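Long-range contact in N-acetylcysteine deacetylase (Bacillus subtilis, PDB 1YSJ), which probably catalyses the metal-dependent deacetylation of N-acetylcysteine to cysteine and acetate, a step in the degradation of S-(2-succino)cysteine: residues A[224-233]-A[296-305]. The protein carries 1 engineered substitution. Sequence-based numbering, arbitrary orientation.
Sequences IDPIAAAGQI and AEGIAAGYGA
Tyr303, the largest bump in this contact, lays one face of its ring over the backbone between Ala228 and Ala229, where the small side chains leave a shallow hollow. Ala228 CB meets Tyr303 CE2 at 3.7 Å, while Ala229 CB lies 4.0 Å from Tyr303 CD1. The ring's hydroxyl is reached near the ring plane by Gln232, whose NE2 donates to Tyr303 OH at 2.7 Å; the chain of Gln232 bends at chi2 (-104°) to bring its amide there, turned 70° from the ring. Replacing Tyr303 by alanine would probably open a gap over Ala228 and Ala229 and leave the Gln232 amide without this acceptor. Farther along, Ile299 and Ile233 run alongside one another, pointing opposite ways, with Ile299 CG2 3.7 Å from Ile233 CG1 and against Gln232 CB. Between these bulkier groups, Ala229 and Ala300 let the backbones draw close, their CA atoms 5.3 Å apart. At the opposite end, past Tyr303, Ile224 CD1 rests 3.8 Å from Ala305 CB, beside the turn where Gly304, with positive phi, completes a Schellman motif. Ile210 of strand 197-211 packs against Ala229 and Ile233, and Ser235 of the second subunit against Gln232. The axes of helices 226-233 and 296-302 approach to 8.9 Å, their directions 146° apart. Far from the nickel site, they lie on the four-stranded antiparallel sheet, the two-layer alpha/beta arrangement of the M20 dimerisation domain.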
loop_
_atom_site.group_PDB
_atom_site.type_symbol
_atom_site.label_atom_id
_atom_site.label_comp_id
_atom_site.label_asym_id
_atom_site.label_seq_id
_atom_site.Cartn_x
_atom_site.Cartn_y
_atom_site.Cartn_z
ATOM N N ILE A 224 6.439 -17.115 -3.436
ATOM C CA ILE A 224 6.838 -16.296 -2.281
ATOM C C ILE A 224 5.622 -15.705 -1.556
ATOM O O ILE A 224 4.593 -15.423 -2.178
ATOM C CB ILE A 224 7.850 -15.165 -2.676
ATOM C CG1 ILE A 224 8.430 -14.477 -1.432
ATOM C CG2 ILE A 224 7.219 -14.155 -3.643
ATOM C CD1 ILE A 224 9.239 -15.394 -0.533
ATOM N N ASP A 225 5.744 -15.524 -0.243
ATOM C CA ASP A 225 4.704 -14.852 0.534
ATOM C C ASP A 225 5.258 -13.674 1.348
ATOM O O ASP A 225 5.500 -13.807 2.552
ATOM C CB ASP A 225 3.968 -15.851 1.437
ATOM C CG ASP A 225 2.516 -15.459 1.691
ATOM O OD1 ASP A 225 2.130 -14.306 1.387
ATOM O OD2 ASP A 225 1.758 -16.314 2.198
ATOM N N PRO A 226 5.469 -12.514 0.690
ATOM C CA PRO A 226 5.920 -11.310 1.395
ATOM C C PRO A 226 4.834 -10.665 2.263
ATOM O O PRO A 226 5.158 -9.995 3.249
ATOM C CB PRO A 226 6.313 -10.366 0.257
ATOM C CG PRO A 226 5.482 -10.789 -0.888
ATOM C CD PRO A 226 5.312 -12.274 -0.758
ATOM N N ILE A 227 3.568 -10.870 1.896
ATOM C CA ILE A 227 2.423 -10.293 2.611
ATOM C C ILE A 227 2.279 -10.891 4.008
ATOM O O ILE A 227 2.149 -10.157 4.993
ATOM C CB ILE A 227 1.096 -10.492 1.834
ATOM C CG1 ILE A 227 1.198 -9.939 0.406
ATOM C CG2 ILE A 227 -0.081 -9.877 2.597
ATOM C CD1 ILE A 227 0.955 -8.456 0.277
ATOM N N ALA A 228 2.301 -12.220 4.080
ATOM C CA ALA A 228 2.250 -12.943 5.347
ATOM C C ALA A 228 3.408 -12.539 6.259
ATOM O O ALA A 228 3.222 -12.371 7.464
ATOM C CB ALA A 228 2.256 -14.456 5.102
ATOM N N ALA A 229 4.596 -12.391 5.674
ATOM C CA ALA A 229 5.756 -11.860 6.377
ATOM C C ALA A 229 5.475 -10.444 6.892
ATOM O O ALA A 229 5.687 -10.153 8.068
ATOM C CB ALA A 229 6.986 -11.873 5.468
ATOM N N ALA A 230 4.975 -9.581 6.011
ATOM C CA ALA A 230 4.655 -8.200 6.379
ATOM C C ALA A 230 3.641 -8.117 7.525
ATOM O O ALA A 230 3.781 -7.277 8.413
ATOM C CB ALA A 230 4.168 -7.417 5.162
ATOM N N GLY A 231 2.641 -9.000 7.508
ATOM C CA GLY A 231 1.601 -9.035 8.543
ATOM C C GLY A 231 2.109 -9.357 9.938
ATOM O O GLY A 231 1.652 -8.773 10.924
ATOM N N GLN A 232 3.052 -10.291 10.019
ATOM C CA GLN A 232 3.631 -10.725 11.292
ATOM C C GLN A 232 4.598 -9.677 11.835
ATOM O O GLN A 232 4.700 -9.486 13.051
ATOM C CB GLN A 232 4.373 -12.054 11.122
ATOM C CG GLN A 232 3.519 -13.223 10.670
ATOM C CD GLN A 232 3.207 -14.188 11.787
ATOM O OE1 GLN A 232 2.627 -13.814 12.805
ATOM N NE2 GLN A 232 3.587 -15.443 11.603
ATOM N N ILE A 233 5.306 -9.013 10.925
ATOM C CA ILE A 233 6.262 -7.964 11.276
ATOM C C ILE A 233 5.546 -6.738 11.843
ATOM O O ILE A 233 6.042 -6.102 12.767
ATOM C CB ILE A 233 7.168 -7.595 10.070
ATOM C CG1 ILE A 233 8.113 -8.758 9.756
ATOM C CG2 ILE A 233 7.979 -6.331 10.354
ATOM C CD1 ILE A 233 8.737 -8.715 8.381
ATOM N N ALA A 296 12.477 -8.085 12.053
ATOM C CA ALA A 296 12.086 -8.067 10.641
ATOM C C ALA A 296 12.826 -9.124 9.824
ATOM O O ALA A 296 12.231 -9.789 8.974
ATOM C CB ALA A 296 12.311 -6.687 10.048
ATOM N N GLU A 297 14.120 -9.270 10.100
ATOM C CA GLU A 297 14.987 -10.189 9.375
ATOM C C GLU A 297 14.614 -11.644 9.667
ATOM O O GLU A 297 14.549 -12.474 8.753
ATOM C CB GLU A 297 16.448 -9.917 9.745
ATOM C CG GLU A 297 17.443 -10.142 8.624
ATOM C CD GLU A 297 18.763 -9.421 8.867
ATOM O OE1 GLU A 297 18.776 -8.168 8.882
ATOM O OE2 GLU A 297 19.791 -10.110 9.034
ATOM N N GLY A 298 14.349 -11.934 10.941
ATOM C CA GLY A 298 13.981 -13.274 11.389
ATOM C C GLY A 298 12.643 -13.736 10.841
ATOM O O GLY A 298 12.552 -14.813 10.251
ATOM N N ILE A 299 11.605 -12.922 11.030
ATOM C CA ILE A 299 10.270 -13.250 10.519
ATOM C C ILE A 299 10.275 -13.460 9.002
ATOM O O ILE A 299 9.698 -14.428 8.512
ATOM C CB ILE A 299 9.197 -12.196 10.929
ATOM C CG1 ILE A 299 8.981 -12.219 12.449
ATOM C CG2 ILE A 299 7.872 -12.452 10.185
ATOM C CD1 ILE A 299 8.232 -11.022 13.010
ATOM N N ALA A 300 10.935 -12.561 8.269
ATOM C CA ALA A 300 11.007 -12.659 6.805
ATOM C C ALA A 300 11.668 -13.960 6.347
ATOM O O ALA A 300 11.184 -14.610 5.416
ATOM C CB ALA A 300 11.727 -11.453 6.215
ATOM N N ALA A 301 12.763 -14.333 7.014
ATOM C CA ALA A 301 13.499 -15.566 6.719
ATOM C C ALA A 301 12.654 -16.815 6.953
ATOM O O ALA A 301 12.838 -17.830 6.280
ATOM C CB ALA A 301 14.779 -15.631 7.534
ATOM N N GLY A 302 11.732 -16.733 7.911
ATOM C CA GLY A 302 10.774 -17.800 8.164
ATOM C C GLY A 302 9.866 -18.059 6.975
ATOM O O GLY A 302 9.422 -19.188 6.760
ATOM N N TYR A 303 9.604 -17.009 6.195
ATOM C CA TYR A 303 8.716 -17.090 5.032
ATOM C C TYR A 303 9.447 -17.219 3.688
ATOM O O TYR A 303 8.839 -17.064 2.625
ATOM C CB TYR A 303 7.748 -15.900 5.021
ATOM C CG TYR A 303 6.693 -16.010 6.091
ATOM C CD1 TYR A 303 6.884 -15.440 7.349
ATOM C CD2 TYR A 303 5.511 -16.713 5.857
ATOM C CE1 TYR A 303 5.919 -15.555 8.342
ATOM C CE2 TYR A 303 4.540 -16.834 6.843
ATOM C CZ TYR A 303 4.750 -16.253 8.081
ATOM O OH TYR A 303 3.785 -16.375 9.055
ATOM N N GLY A 304 10.744 -17.517 3.746
ATOM C CA GLY A 304 11.566 -17.660 2.546
ATOM C C GLY A 304 11.831 -16.338 1.849
ATOM O O GLY A 304 12.199 -16.310 0.672
ATOM N N ALA A 305 11.640 -15.245 2.584
ATOM C CA ALA A 305 11.828 -13.897 2.064
ATOM C C ALA A 305 12.977 -13.210 2.796
ATOM O O ALA A 305 13.509 -13.747 3.771
ATOM C CB ALA A 305 10.540 -13.094 2.214
#